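Local coordinates for protein putative enoyl-CoA hydratase/isomerase (Mycobacterium abscessus, PDB 3RSI) that probably acts as a hydro-lyase of the enoyl-CoA hydratase/isomerase family, adding water to or removing it from acyl-CoA substrates in lipid metabolism, at residues 27-30 with 31-34; 35-38 with 39-43; 144-148 with 149-153; 192-195 with 196-200; 236-239 with 240-244. One frame throughout, in Å; residues are numbered along the deposited sequence.

Overall arrangement
Following the chain from its N terminus, contact 1 (27-34) makes the turn that leads from strand 19-24 to helix 35-50, and contact 2 (35-43) forms the first turns of that helix; the two meet where the Met-37 methyl rests on the carbonyls of Asn-31 and Ala-32. Contact 3 (144-153) starts helix 150-157, about 46 Å between centres from contact 1 and across the chain's centre. Contact 4 (192-200) starts helix 193-205 on the parallel sheet, and contact 5 (236-244) ends helix 227-242. All five are local and in series, so none nests within or crosses another. In the three-subunit assembly, contact 3 packs on residues of contact 5 from a neighbouring subunit.

Contact 1. Residues 27-30 with 31-34; sequences PHRR and NALS
Ala-32 and Arg-29 are the ends of a type I' beta turn, the reversal by which the chain leaves the short 3-10 segment 27-28 and heads for helix 35-50 of a crotonase-like fold. Among the backbone bonds, Ala-32 N donates to Arg-29 O at 3.1 Å, closing the turn. Just before it, Arg-30 N closes the preceding turn on Pro-27 O at 3.0 Å. Arg-30 and Asn-31, the two central residues, both lie in the left-handed region, phi and psi positive, as a type I' turn needs.

The side-chain packing is carried by Arg-29. Its chain bends at chi2 and chi3 (-74° and -38°), folding the guanidinium back so that one face receives the Ala-32 methyl, with NH2 3.8 Å from Ala-32 CB. The methyl sits off-centre, toward the rim of the group. NH1 of Arg-29 makes a long, weak ion pair with Asp-71.

The polar side-chain bonds lead outward. The buried amide of Asn-31 takes a hydrogen bond from Arg-26 N on OD1 and gives one from ND2 to Ala-62 O, with weaker ones to Ala-65 O and Tyr-66 O, which tie the turn to the loop before strand 67-68. Ser-34 is the N-cap of helix 35-50, its OG accepting from Met-37 N. Leu-33 packs on Leu-95 of the second subunit. Within the turn, Asn-31 OD1 comes to 3.7 Å from Pro-27 N, a ring nitrogen with no hydrogen to give.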
loop_
_atom_site.group_PDB
_atom_site.type_symbol
_atom_site.label_atom_id
_atom_site.label_comp_id
_atom_site.label_asym_id
_atom_site.label_seq_id
_atom_site.Cartn_x
_atom_site.Cartn_y
_atom_site.Cartn_z
ATOM N N PRO B 27 -22.299 25.987 -5.103
ATOM C CA PRO B 27 -22.759 25.821 -3.723
ATOM C C PRO B 27 -24.125 25.136 -3.591
ATOM O O PRO B 27 -24.329 24.347 -2.682
ATOM C CB PRO B 27 -22.814 27.256 -3.195
ATOM C CG PRO B 27 -21.915 28.027 -4.032
ATOM C CD PRO B 27 -21.849 27.357 -5.377
ATOM N N HIS B 28 -25.025 25.416 -4.521
ATOM C CA HIS B 28 -26.350 24.811 -4.561
ATOM C C HIS B 28 -26.336 23.290 -4.724
ATOM O O HIS B 28 -27.335 22.644 -4.450
ATOM C CB HIS B 28 -27.190 25.478 -5.669
ATOM C CG HIS B 28 -26.526 25.495 -7.007
ATOM N ND1 HIS B 28 -26.882 24.631 -8.020
ATOM C CD2 HIS B 28 -25.520 26.259 -7.498
ATOM C CE1 HIS B 28 -26.140 24.884 -9.086
ATOM N NE2 HIS B 28 -25.297 25.857 -8.790
ATOM N N ARG B 29 -25.200 22.727 -5.140
ATOM C CA ARG B 29 -24.998 21.289 -5.256
ATOM C C ARG B 29 -23.746 20.831 -4.505
ATOM O O ARG B 29 -23.184 19.784 -4.829
ATOM C CB ARG B 29 -24.844 20.900 -6.735
ATOM C CG ARG B 29 -26.097 21.135 -7.610
ATOM C CD ARG B 29 -27.186 20.134 -7.362
ATOM N NE ARG B 29 -26.680 18.782 -7.126
ATOM C CZ ARG B 29 -26.265 17.930 -8.061
ATOM N NH1 ARG B 29 -26.278 18.257 -9.349
ATOM N NH2 ARG B 29 -25.828 16.723 -7.701
ATOM N N ARG B 30 -23.330 21.605 -3.500
ATOM C CA ARG B 30 -22.075 21.377 -2.778
ATOM C C ARG B 30 -20.930 20.934 -3.703
ATOM O O ARG B 30 -20.217 19.956 -3.452
ATOM C CB ARG B 30 -22.299 20.412 -1.618
ATOM C CG ARG B 30 -23.113 21.072 -0.459
ATOM C CD ARG B 30 -23.361 20.104 0.700
ATOM N NE ARG B 30 -24.042 18.907 0.220
ATOM C CZ ARG B 30 -24.043 17.715 0.811
ATOM N NH1 ARG B 30 -23.406 17.511 1.950
ATOM N NH2 ARG B 30 -24.693 16.705 0.237
ATOM N N ASN B 31 -20.795 21.691 -4.784
ATOM C CA ASN B 31 -19.660 21.640 -5.703
ATOM C C ASN B 31 -19.569 20.343 -6.505
ATOM O O ASN B 31 -18.491 19.977 -6.970
ATOM C CB ASN B 31 -18.358 21.954 -4.951
ATOM C CG ASN B 31 -18.439 23.266 -4.167
ATOM O OD1 ASN B 31 -19.077 24.225 -4.604
ATOM N ND2 ASN B 31 -17.773 23.316 -3.020
ATOM N N ALA B 32 -20.709 19.680 -6.685
ATOM C CA ALA B 32 -20.807 18.489 -7.539
ATOM C C ALA B 32 -20.278 18.790 -8.932
ATOM O O ALA B 32 -20.560 19.852 -9.503
ATOM C CB ALA B 32 -22.261 17.991 -7.633
ATOM N N LEU B 33 -19.518 17.848 -9.470
ATOM C CA LEU B 33 -19.033 17.940 -10.840
ATOM C C LEU B 33 -20.180 18.124 -11.822
ATOM O O LEU B 33 -21.224 17.541 -11.664
ATOM C CB LEU B 33 -18.294 16.668 -11.212
ATOM C CG LEU B 33 -17.039 16.331 -10.401
ATOM C CD1 LEU B 33 -16.367 15.081 -11.020
ATOM C CD2 LEU B 33 -16.072 17.527 -10.332
ATOM N N SER B 34 -19.974 18.966 -12.824
ATOM C CA SER B 34 -20.909 19.089 -13.944
ATOM C C SER B 34 -20.089 19.005 -15.223
ATOM O O SER B 34 -18.865 19.140 -15.185
ATOM C CB SER B 34 -21.622 20.427 -13.891
ATOM O OG SER B 34 -20.681 21.488 -13.986
#

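Contact 2. Residues 35-38 with 39-43; sequences TNMV and SQFAA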
loop_
_atom_site.group_PDB
_atom_site.type_symbol
_atom_site.label_atom_id
_atom_site.label_comp_id
_atom_site.label_asym_id
_atom_site.label_seq_id
_atom_site.Cartn_x
_atom_site.Cartn_y
_atom_site.Cartn_z
ATOM N N THR B 35 -20.758 18.798 -16.355
ATOM C CA THR B 35 -20.067 18.738 -17.643
ATOM C C THR B 35 -19.266 20.018 -17.832
ATOM O O THR B 35 -18.118 19.983 -18.253
ATOM C CB THR B 35 -21.060 18.575 -18.795
ATOM O OG1 THR B 35 -22.008 19.646 -18.740
ATOM C CG2 THR B 35 -21.795 17.242 -18.687
ATOM N N ASN B 36 -19.876 21.141 -17.478
ATOM C CA ASN B 36 -19.238 22.448 -17.513
ATOM C C ASN B 36 -17.944 22.555 -16.706
ATOM O O ASN B 36 -16.922 23.026 -17.211
ATOM C CB ASN B 36 -20.211 23.484 -16.955
ATOM C CG ASN B 36 -20.179 24.763 -17.696
ATOM O OD1 ASN B 36 -19.105 25.279 -18.009
ATOM N ND2 ASN B 36 -21.371 25.313 -17.986
ATOM N N MET B 37 -18.026 22.167 -15.438
ATOM C CA MET B 37 -16.882 22.154 -14.539
ATOM C C MET B 37 -15.796 21.240 -15.099
ATOM O O MET B 37 -14.619 21.563 -15.033
ATOM C CB MET B 37 -17.290 21.685 -13.130
ATOM C CG MET B 37 -16.224 21.988 -12.081
ATOM S SD MET B 37 -16.504 21.268 -10.485
ATOM C CE MET B 37 -18.057 22.090 -10.069
ATOM N N VAL B 38 -16.190 20.096 -15.640
ATOM C CA VAL B 38 -15.203 19.161 -16.168
ATOM C C VAL B 38 -14.490 19.751 -17.387
ATOM O O VAL B 38 -13.270 19.636 -17.489
ATOM C CB VAL B 38 -15.793 17.762 -16.464
ATOM C CG1 VAL B 38 -14.752 16.880 -17.167
ATOM C CG2 VAL B 38 -16.264 17.088 -15.175
ATOM N N SER B 39 -15.221 20.408 -18.292
ATOM C CA SER B 39 -14.570 21.161 -19.392
ATOM C C SER B 39 -13.606 22.229 -18.869
ATOM O O SER B 39 -12.501 22.404 -19.404
ATOM C CB SER B 39 -15.596 21.831 -20.307
ATOM O OG SER B 39 -16.439 20.837 -20.861
ATOM N N GLN B 40 -14.025 22.940 -17.820
ATOM C CA GLN B 40 -13.186 23.980 -17.240
ATOM C C GLN B 40 -11.953 23.357 -16.567
ATOM O O GLN B 40 -10.872 23.944 -16.611
ATOM C CB GLN B 40 -13.993 24.840 -16.259
ATOM C CG GLN B 40 -15.041 25.740 -16.962
ATOM C CD GLN B 40 -15.993 26.435 -16.000
ATOM O OE1 GLN B 40 -15.919 26.243 -14.780
ATOM N NE2 GLN B 40 -16.911 27.252 -16.548
ATOM N N PHE B 41 -12.113 22.174 -15.956
ATOM C CA PHE B 41 -10.961 21.404 -15.457
ATOM C C PHE B 41 -9.946 21.112 -16.599
ATOM O O PHE B 41 -8.733 21.388 -16.468
ATOM C CB PHE B 41 -11.404 20.078 -14.821
ATOM C CG PHE B 41 -11.644 20.150 -13.314
ATOM C CD1 PHE B 41 -10.660 20.648 -12.458
ATOM C CD2 PHE B 41 -12.835 19.727 -12.770
ATOM C CE1 PHE B 41 -10.869 20.717 -11.095
ATOM C CE2 PHE B 41 -13.061 19.796 -11.395
ATOM C CZ PHE B 41 -12.064 20.282 -10.553
ATOM N N ALA B 42 -10.441 20.545 -17.701
ATOM C CA ALA B 42 -9.558 20.193 -18.824
ATOM C C ALA B 42 -8.750 21.401 -19.236
ATOM O O ALA B 42 -7.529 21.322 -19.376
ATOM C CB ALA B 42 -10.341 19.613 -20.020
ATOM N N ALA B 43 -9.424 22.534 -19.396
ATOM C CA ALA B 43 -8.752 23.777 -19.755
ATOM C C ALA B 43 -7.709 24.218 -18.707
ATOM O O ALA B 43 -6.620 24.702 -19.062
ATOM C CB ALA B 43 -9.778 24.897 -20.000
#
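Met-37 and Phe-41 lie side by side one helical turn apart, pointing the same way. The Met-37 chain runs out extended to the sulfur, with CG anti to the backbone N (chi1 -166°), and bends only at the methyl; this brings SD beside Phe-41 CE2, 3.9 Å away. The sulfur stands 5.0 Å from the Phe-41 ring centroid and 59° off the normal, an oblique Met-aromatic contact. At the ring's edge, near its plane, lies Val-38 CA.

On another side of the helix, Asn-36 and Gln-40 meet with their amide planes 62° apart. Asn-36 OD1 comes to 3.3 Å from Gln-40 NE2, but the angle is too poor for a hydrogen bond; the other end of that glutamine amide, OE1, accepts from Leu-11 N.

The segments open helix 35-50, the helix of the beta-alpha-beta unit that joins strands 19-24 and 56-61. Met-37 and Phe-41 face Met-24 of the first strand, while Val-38, Ser-39 and Ala-42 pack on Ile-91 and Thr-90 of the second subunit.

Thr-35 O accepts twice from Ser-39: from N at 2.9 Å and from OG at 3.2 Å, the hydroxyl approaching from above the carbonyl plane.

Contact 3. Residues 144-148 with 149-153; sequences LVPGA and GSMVR
The guanidinium of Arg-153 meets a water at its edge, in plane, and through it reaches Ala-148. NH1 of Arg-153 donates to the water at 2.8 Å, and the water donates in turn to Ala-148 O, also at 2.8 Å. Directly, Arg-153 NH1 and Ala-148 O are 3.8 Å apart, so the water bridges what the two groups do not span. The Arg-153 chain is extended from CG to NE, carrying the charge back past the start of helix 150-157.

The apolar half of the contact is built on Met-151. Its chain bends only at chi3 (-76°), which turns the methyl back toward residues 145-147: CE is 3.7 Å from Val-145 CG2 and also lies against Pro-146 O and Gly-147 CA. The Val-145 and Met-151 side chains cross at about a right angle. Pro-146, the centre of an inverse gamma turn, lays its CB 3.9 Å from Ser-150 CB.

The Pro-Gly-Ala-Gly loop thus leads into the N terminus of helix 150-157 of the crotonase-like fold. Gly-149 is the N-cap residue, with a positive phi of 101°, a backbone shape readily open to glycine. Glu-119 ties down the loop and helix start, accepting from Ala-148 N and bonding Ser-150 OG, which Gln-122 also holds.

Thr-238 of the third subunit packs on Val-145 and Met-151. The chemistry is therefore divided: sulfur and aliphatic groups meet one part of that subunit, while the charge of the buried arginine is probably balanced by its salt bridge from NH2 to Glu-227 there, with Leu-96 O and the water accepting further N-H groups.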
loop_
_atom_site.group_PDB
_atom_site.type_symbol
_atom_site.label_atom_id
_atom_site.label_comp_id
_atom_site.label_asym_id
_atom_site.label_seq_id
_atom_site.Cartn_x
_atom_site.Cartn_y
_atom_site.Cartn_z
ATOM N N LEU B 144 8.806 -24.110 6.728
ATOM C CA LEU B 144 7.848 -24.014 5.618
ATOM C C LEU B 144 7.742 -22.564 5.167
ATOM O O LEU B 144 8.300 -21.676 5.816
ATOM C CB LEU B 144 6.461 -24.509 6.060
ATOM C CG LEU B 144 6.312 -26.005 6.386
ATOM C CD1 LEU B 144 4.923 -26.318 6.999
ATOM C CD2 LEU B 144 6.543 -26.841 5.134
ATOM N N VAL B 145 7.013 -22.320 4.071
ATOM C CA VAL B 145 6.664 -20.958 3.684
ATOM C C VAL B 145 5.151 -20.787 3.512
ATOM O O VAL B 145 4.455 -21.743 3.207
ATOM C CB VAL B 145 7.401 -20.532 2.400
ATOM C CG1 VAL B 145 8.939 -20.399 2.659
ATOM C CG2 VAL B 145 7.060 -21.460 1.239
ATOM N N PRO B 146 4.628 -19.569 3.719
ATOM C CA PRO B 146 3.215 -19.330 3.414
ATOM C C PRO B 146 3.001 -19.156 1.895
ATOM O O PRO B 146 2.909 -18.024 1.374
ATOM C CB PRO B 146 2.908 -18.072 4.191
ATOM C CG PRO B 146 4.177 -17.320 4.190
ATOM C CD PRO B 146 5.297 -18.341 4.165
ATOM N N GLY B 147 2.939 -20.306 1.217
ATOM C CA GLY B 147 2.843 -20.370 -0.239
ATOM C C GLY B 147 1.423 -20.517 -0.766
ATOM O O GLY B 147 1.223 -20.926 -1.907
ATOM N N ALA B 148 0.442 -20.180 0.052
ATOM C CA ALA B 148 -0.950 -20.105 -0.402
ATOM C C ALA B 148 -1.324 -18.651 -0.734
ATOM O O ALA B 148 -2.391 -18.155 -0.351
ATOM C CB ALA B 148 -1.892 -20.710 0.636
ATOM N N GLY B 149 -0.426 -17.968 -1.437
ATOM C CA GLY B 149 -0.682 -16.618 -1.935
ATOM C C GLY B 149 -0.080 -15.462 -1.149
ATOM O O GLY B 149 -0.045 -14.342 -1.664
ATOM N N SER B 150 0.383 -15.719 0.081
ATOM C CA SER B 150 0.818 -14.635 0.992
ATOM C C SER B 150 2.050 -13.899 0.491
ATOM O O SER B 150 2.168 -12.678 0.670
ATOM C CB SER B 150 1.079 -15.143 2.408
ATOM O OG SER B 150 -0.125 -15.609 3.025
ATOM N N MET B 151 2.954 -14.631 -0.146
ATOM C CA MET B 151 4.204 -14.026 -0.606
ATOM C C MET B 151 3.968 -13.114 -1.809
ATOM O O MET B 151 4.594 -12.085 -1.920
ATOM C CB MET B 151 5.256 -15.099 -0.868
ATOM C CG MET B 151 5.641 -15.828 0.430
ATOM S SD MET B 151 6.873 -17.131 0.274
ATOM C CE MET B 151 5.882 -18.424 -0.454
ATOM N N VAL B 152 3.019 -13.475 -2.663
ATOM C CA VAL B 152 2.521 -12.591 -3.738
ATOM C C VAL B 152 1.731 -11.397 -3.167
ATOM O O VAL B 152 2.015 -10.238 -3.498
ATOM C CB VAL B 152 1.606 -13.384 -4.686
ATOM C CG1 VAL B 152 0.854 -12.466 -5.665
ATOM C CG2 VAL B 152 2.413 -14.458 -5.450
ATOM N N ARG B 153 0.790 -11.688 -2.266
ATOM C CA ARG B 153 -0.292 -10.759 -1.933
ATOM C C ARG B 153 -0.049 -9.815 -0.770
ATOM O O ARG B 153 -0.497 -8.683 -0.819
ATOM C CB ARG B 153 -1.583 -11.513 -1.633
ATOM C CG ARG B 153 -2.182 -12.184 -2.826
ATOM C CD ARG B 153 -3.072 -13.311 -2.395
ATOM N NE ARG B 153 -3.762 -13.912 -3.518
ATOM C CZ ARG B 153 -4.473 -15.024 -3.435
ATOM N NH1 ARG B 153 -4.548 -15.673 -2.285
ATOM N NH2 ARG B 153 -5.091 -15.501 -4.510
HETATM O O HOH W 1 -3.223 -15.529 0.131
#

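Contact 4. Residues 192-195 with 196-200; sequences TALD and KARSL
Leu-194 and Arg-198 make the main side-chain contact, one turn apart in the opening turns of helix 193-205, which lies on the parallel sheet 105-109, 126-130 and 186-188. The two side chains run obliquely past one another, with Leu-194 CG 3.9 Å from Arg-198 NE and Leu-194 CD2 4.0 Å from Arg-198 NH2. Leu-194 CG stands anti to the backbone N (chi1 -173°), while Arg-198 CG lies beside its own backbone N (chi1 -79°), which brings the two chains together and sets Arg-198 CG 3.4 Å from Leu-194 O. Ala-197 CB rests 3.4 Å from Ala-193 O.

The backbone sets these positions through successive i to i+4 bonds: Lys-196 N to Thr-192 O, Ala-197 N to Ala-193 O, Arg-198 N to Leu-194 O and Ser-199 N to Asp-195 O.

Farther out, Leu-194 and Ala-197 rest on Ala-108 of strand 105-109, and Lys-196 on His-186 and Val-188. Ile-58 of the second subunit covers Leu-194, Ala-197 and Arg-198, and Glu-14 of that subunit makes a long, weak ion pair with Arg-198 NH2. Asp-195 may exert a modest electrostatic pull without touching: its OD1 is 5.3 Å from Arg-198 NE.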
loop_
_atom_site.group_PDB
_atom_site.type_symbol
_atom_site.label_atom_id
_atom_site.label_comp_id
_atom_site.label_asym_id
_atom_site.label_seq_id
_atom_site.Cartn_x
_atom_site.Cartn_y
_atom_site.Cartn_z
ATOM N N THR B 192 -17.915 -9.433 19.376
ATOM C CA THR B 192 -18.857 -8.700 18.506
ATOM C C THR B 192 -18.515 -8.693 16.994
ATOM O O THR B 192 -19.255 -8.085 16.199
ATOM C CB THR B 192 -19.059 -7.225 18.992
ATOM O OG1 THR B 192 -17.885 -6.438 18.726
ATOM C CG2 THR B 192 -19.391 -7.202 20.502
ATOM N N ALA B 193 -17.424 -9.356 16.598
ATOM C CA ALA B 193 -16.987 -9.356 15.181
ATOM C C ALA B 193 -18.079 -9.798 14.210
ATOM O O ALA B 193 -18.266 -9.165 13.169
ATOM C CB ALA B 193 -15.755 -10.220 14.989
ATOM N N LEU B 194 -18.776 -10.886 14.537
ATOM C CA LEU B 194 -19.859 -11.385 13.682
ATOM C C LEU B 194 -21.046 -10.405 13.634
ATOM O O LEU B 194 -21.651 -10.225 12.576
ATOM C CB LEU B 194 -20.317 -12.781 14.098
ATOM C CG LEU B 194 -21.332 -13.458 13.175
ATOM C CD1 LEU B 194 -20.797 -13.498 11.704
ATOM C CD2 LEU B 194 -21.711 -14.866 13.689
ATOM N N ASP B 195 -21.355 -9.755 14.756
ATOM C CA ASP B 195 -22.360 -8.688 14.758
ATOM C C ASP B 195 -22.005 -7.581 13.747
ATOM O O ASP B 195 -22.815 -7.201 12.921
ATOM C CB ASP B 195 -22.508 -8.054 16.140
ATOM C CG ASP B 195 -23.064 -9.022 17.176
ATOM O OD1 ASP B 195 -23.847 -9.913 16.811
ATOM O OD2 ASP B 195 -22.706 -8.884 18.353
ATOM N N LYS B 196 -20.793 -7.061 13.838
ATOM C CA LYS B 196 -20.360 -6.001 12.954
ATOM C C LYS B 196 -20.342 -6.488 11.509
ATOM O O LYS B 196 -20.742 -5.750 10.594
ATOM C CB LYS B 196 -18.976 -5.506 13.356
ATOM C CG LYS B 196 -18.465 -4.332 12.527
ATOM C CD LYS B 196 -19.393 -3.124 12.522
ATOM C CE LYS B 196 -18.736 -1.962 11.784
ATOM N NZ LYS B 196 -19.640 -0.834 11.521
ATOM N N ALA B 197 -19.871 -7.716 11.297
ATOM C CA ALA B 197 -19.843 -8.299 9.939
ATOM C C ALA B 197 -21.246 -8.360 9.335
ATOM O O ALA B 197 -21.432 -8.070 8.150
ATOM C CB ALA B 197 -19.219 -9.681 9.949
ATOM N N ARG B 198 -22.225 -8.749 10.149
ATOM C CA ARG B 198 -23.620 -8.816 9.694
ATOM C C ARG B 198 -24.151 -7.452 9.304
ATOM O O ARG B 198 -24.875 -7.309 8.305
ATOM C CB ARG B 198 -24.524 -9.421 10.762
ATOM C CG ARG B 198 -24.482 -10.924 10.871
ATOM C CD ARG B 198 -25.333 -11.336 12.064
ATOM N NE ARG B 198 -25.127 -12.720 12.462
ATOM C CZ ARG B 198 -25.706 -13.780 11.895
ATOM N NH1 ARG B 198 -26.534 -13.639 10.858
ATOM N NH2 ARG B 198 -25.449 -14.996 12.372
ATOM N N SER B 199 -23.780 -6.441 10.075
ATOM C CA SER B 199 -24.216 -5.079 9.781
ATOM C C SER B 199 -23.629 -4.594 8.449
ATOM O O SER B 199 -24.330 -3.985 7.650
ATOM C CB SER B 199 -23.850 -4.134 10.930
ATOM O OG SER B 199 -23.984 -2.783 10.510
ATOM N N LEU B 200 -22.358 -4.904 8.195
ATOM C CA LEU B 200 -21.726 -4.565 6.900
ATOM C C LEU B 200 -22.389 -5.300 5.731
ATOM O O LEU B 200 -22.647 -4.700 4.675
ATOM C CB LEU B 200 -20.218 -4.858 6.935
ATOM C CG LEU B 200 -19.425 -3.910 7.846
ATOM C CD1 LEU B 200 -18.064 -4.513 8.282
ATOM C CD2 LEU B 200 -19.246 -2.559 7.185
#

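Contact 5. Residues 236-239 with 240-244; sequences RLTR and PVITS
Arg-239 O is gripped twice by Thr-243 at the C-terminal end of helix 227-242: from N and from OG1, both at 3.2 Å. The hydroxyl occupies the position between the backbone N and the carbonyl carbon (chi1 61°), which folds it back over the last turn to reach the carbonyl. Thr-243 is the first residue to leave helical angles, so its double hold ties off the final turn.

One residue earlier the pattern is regular. Ile-242 N bonds to Thr-238 O at 3.0 Å, and the side chains of this pair lie alongside each other, pointing the same way, with Thr-238 CG2 4.0 Å from Ile-242 CG1. The hydroxyl of Thr-238 turns back to Glu-234 O.

Pro-240 kinks the helix, its N having no hydrogen for the turn before. Its ring instead sets CD 3.0 Å from Arg-236 O. The Arg-239 chain, bent at chi3, folds back along the helix, and Arg-236 N, in the same segment, lies 3.9 Å above the guanidinium plane, toward the rim.

Val-241 and Leu-237 pack on helix 209-222 of the same chain, and Leu-237 O also accepts from Asn-214. Val-241 meets Gly-143 of the second subunit and Ile-242 meets Leu-144 there.

Ser-244 is the N-cap of helix 245-253 through its OG, which accepts from Ala-247 N. The same hydroxyl donates at 2.6 Å to Val-241 O, in the carbonyl plane and on a lone pair, while Ser-244 N reaches that oxygen at 3.0 Å.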
loop_
_atom_site.group_PDB
_atom_site.type_symbol
_atom_site.label_atom_id
_atom_site.label_comp_id
_atom_site.label_asym_id
_atom_site.label_seq_id
_atom_site.Cartn_x
_atom_site.Cartn_y
_atom_site.Cartn_z
ATOM N N ARG B 236 -14.375 -2.113 -19.257
ATOM C CA ARG B 236 -15.097 -3.287 -19.752
ATOM C C ARG B 236 -16.163 -3.729 -18.753
ATOM O O ARG B 236 -17.261 -4.168 -19.137
ATOM C CB ARG B 236 -14.124 -4.443 -20.030
ATOM C CG ARG B 236 -14.776 -5.803 -20.309
ATOM C CD ARG B 236 -13.748 -6.944 -20.480
ATOM N NE ARG B 236 -13.390 -7.610 -19.210
ATOM C CZ ARG B 236 -12.148 -7.745 -18.730
ATOM N NH1 ARG B 236 -11.090 -7.281 -19.398
ATOM N NH2 ARG B 236 -11.955 -8.370 -17.568
ATOM N N LEU B 237 -15.833 -3.613 -17.474
ATOM C CA LEU B 237 -16.760 -3.967 -16.385
ATOM C C LEU B 237 -17.692 -2.795 -15.994
ATOM O O LEU B 237 -18.746 -2.996 -15.405
ATOM C CB LEU B 237 -15.939 -4.448 -15.173
ATOM C CG LEU B 237 -15.315 -5.838 -15.405
ATOM C CD1 LEU B 237 -14.086 -6.130 -14.531
ATOM C CD2 LEU B 237 -16.383 -6.879 -15.145
ATOM N N THR B 238 -17.310 -1.572 -16.327
ATOM C CA THR B 238 -18.141 -0.414 -16.004
ATOM C C THR B 238 -19.295 -0.243 -16.998
ATOM O O THR B 238 -20.409 0.090 -16.608
ATOM C CB THR B 238 -17.274 0.846 -15.929
ATOM O OG1 THR B 238 -16.381 0.721 -14.811
ATOM C CG2 THR B 238 -18.116 2.120 -15.777
ATOM N N ARG B 239 -19.023 -0.487 -18.276
ATOM C CA ARG B 239 -20.007 -0.266 -19.344
ATOM C C ARG B 239 -21.329 -0.993 -19.110
ATOM O O ARG B 239 -22.381 -0.368 -19.215
ATOM C CB ARG B 239 -19.445 -0.649 -20.727
ATOM C CG ARG B 239 -18.545 0.384 -21.344
ATOM C CD ARG B 239 -18.053 -0.032 -22.744
ATOM N NE ARG B 239 -16.610 0.198 -22.874
ATOM C CZ ARG B 239 -15.670 -0.743 -23.001
ATOM N NH1 ARG B 239 -15.969 -2.042 -23.066
ATOM N NH2 ARG B 239 -14.400 -0.369 -23.091
ATOM N N PRO B 240 -21.284 -2.313 -18.804
ATOM C CA PRO B 240 -22.516 -3.054 -18.521
ATOM C C PRO B 240 -23.291 -2.470 -17.338
ATOM O O PRO B 240 -24.513 -2.470 -17.361
ATOM C CB PRO B 240 -22.016 -4.473 -18.207
ATOM C CG PRO B 240 -20.751 -4.587 -18.903
ATOM C CD PRO B 240 -20.122 -3.213 -18.817
ATOM N N VAL B 241 -22.592 -1.936 -16.344
ATOM C CA VAL B 241 -23.252 -1.332 -15.184
ATOM C C VAL B 241 -23.997 -0.065 -15.612
ATOM O O VAL B 241 -25.180 0.090 -15.317
ATOM C CB VAL B 241 -22.252 -1.029 -14.046
ATOM C CG1 VAL B 241 -22.921 -0.272 -12.923
ATOM C CG2 VAL B 241 -21.630 -2.338 -13.527
ATOM N N ILE B 242 -23.314 0.807 -16.344
ATOM C CA ILE B 242 -23.937 2.038 -16.871
ATOM C C ILE B 242 -25.225 1.782 -17.640
ATOM O O ILE B 242 -26.211 2.499 -17.479
ATOM C CB ILE B 242 -22.953 2.826 -17.794
ATOM C CG1 ILE B 242 -21.729 3.285 -17.012
ATOM C CG2 ILE B 242 -23.631 4.053 -18.416
ATOM C CD1 ILE B 242 -22.079 3.956 -15.746
ATOM N N THR B 243 -25.234 0.734 -18.450
ATOM C CA THR B 243 -26.375 0.412 -19.302
ATOM C C THR B 243 -27.400 -0.534 -18.652
ATOM O O THR B 243 -28.370 -0.948 -19.301
ATOM C CB THR B 243 -25.888 -0.170 -20.641
ATOM O OG1 THR B 243 -25.142 -1.371 -20.407
ATOM C CG2 THR B 243 -24.996 0.870 -21.372
ATOM N N SER B 244 -27.209 -0.836 -17.375
ATOM C CA SER B 244 -28.034 -1.827 -16.677
ATOM C C SER B 244 -29.410 -1.261 -16.311
ATOM O O SER B 244 -29.602 -0.037 -16.200
ATOM C CB SER B 244 -27.306 -2.334 -15.419
ATOM O OG SER B 244 -27.195 -1.326 -14.405
#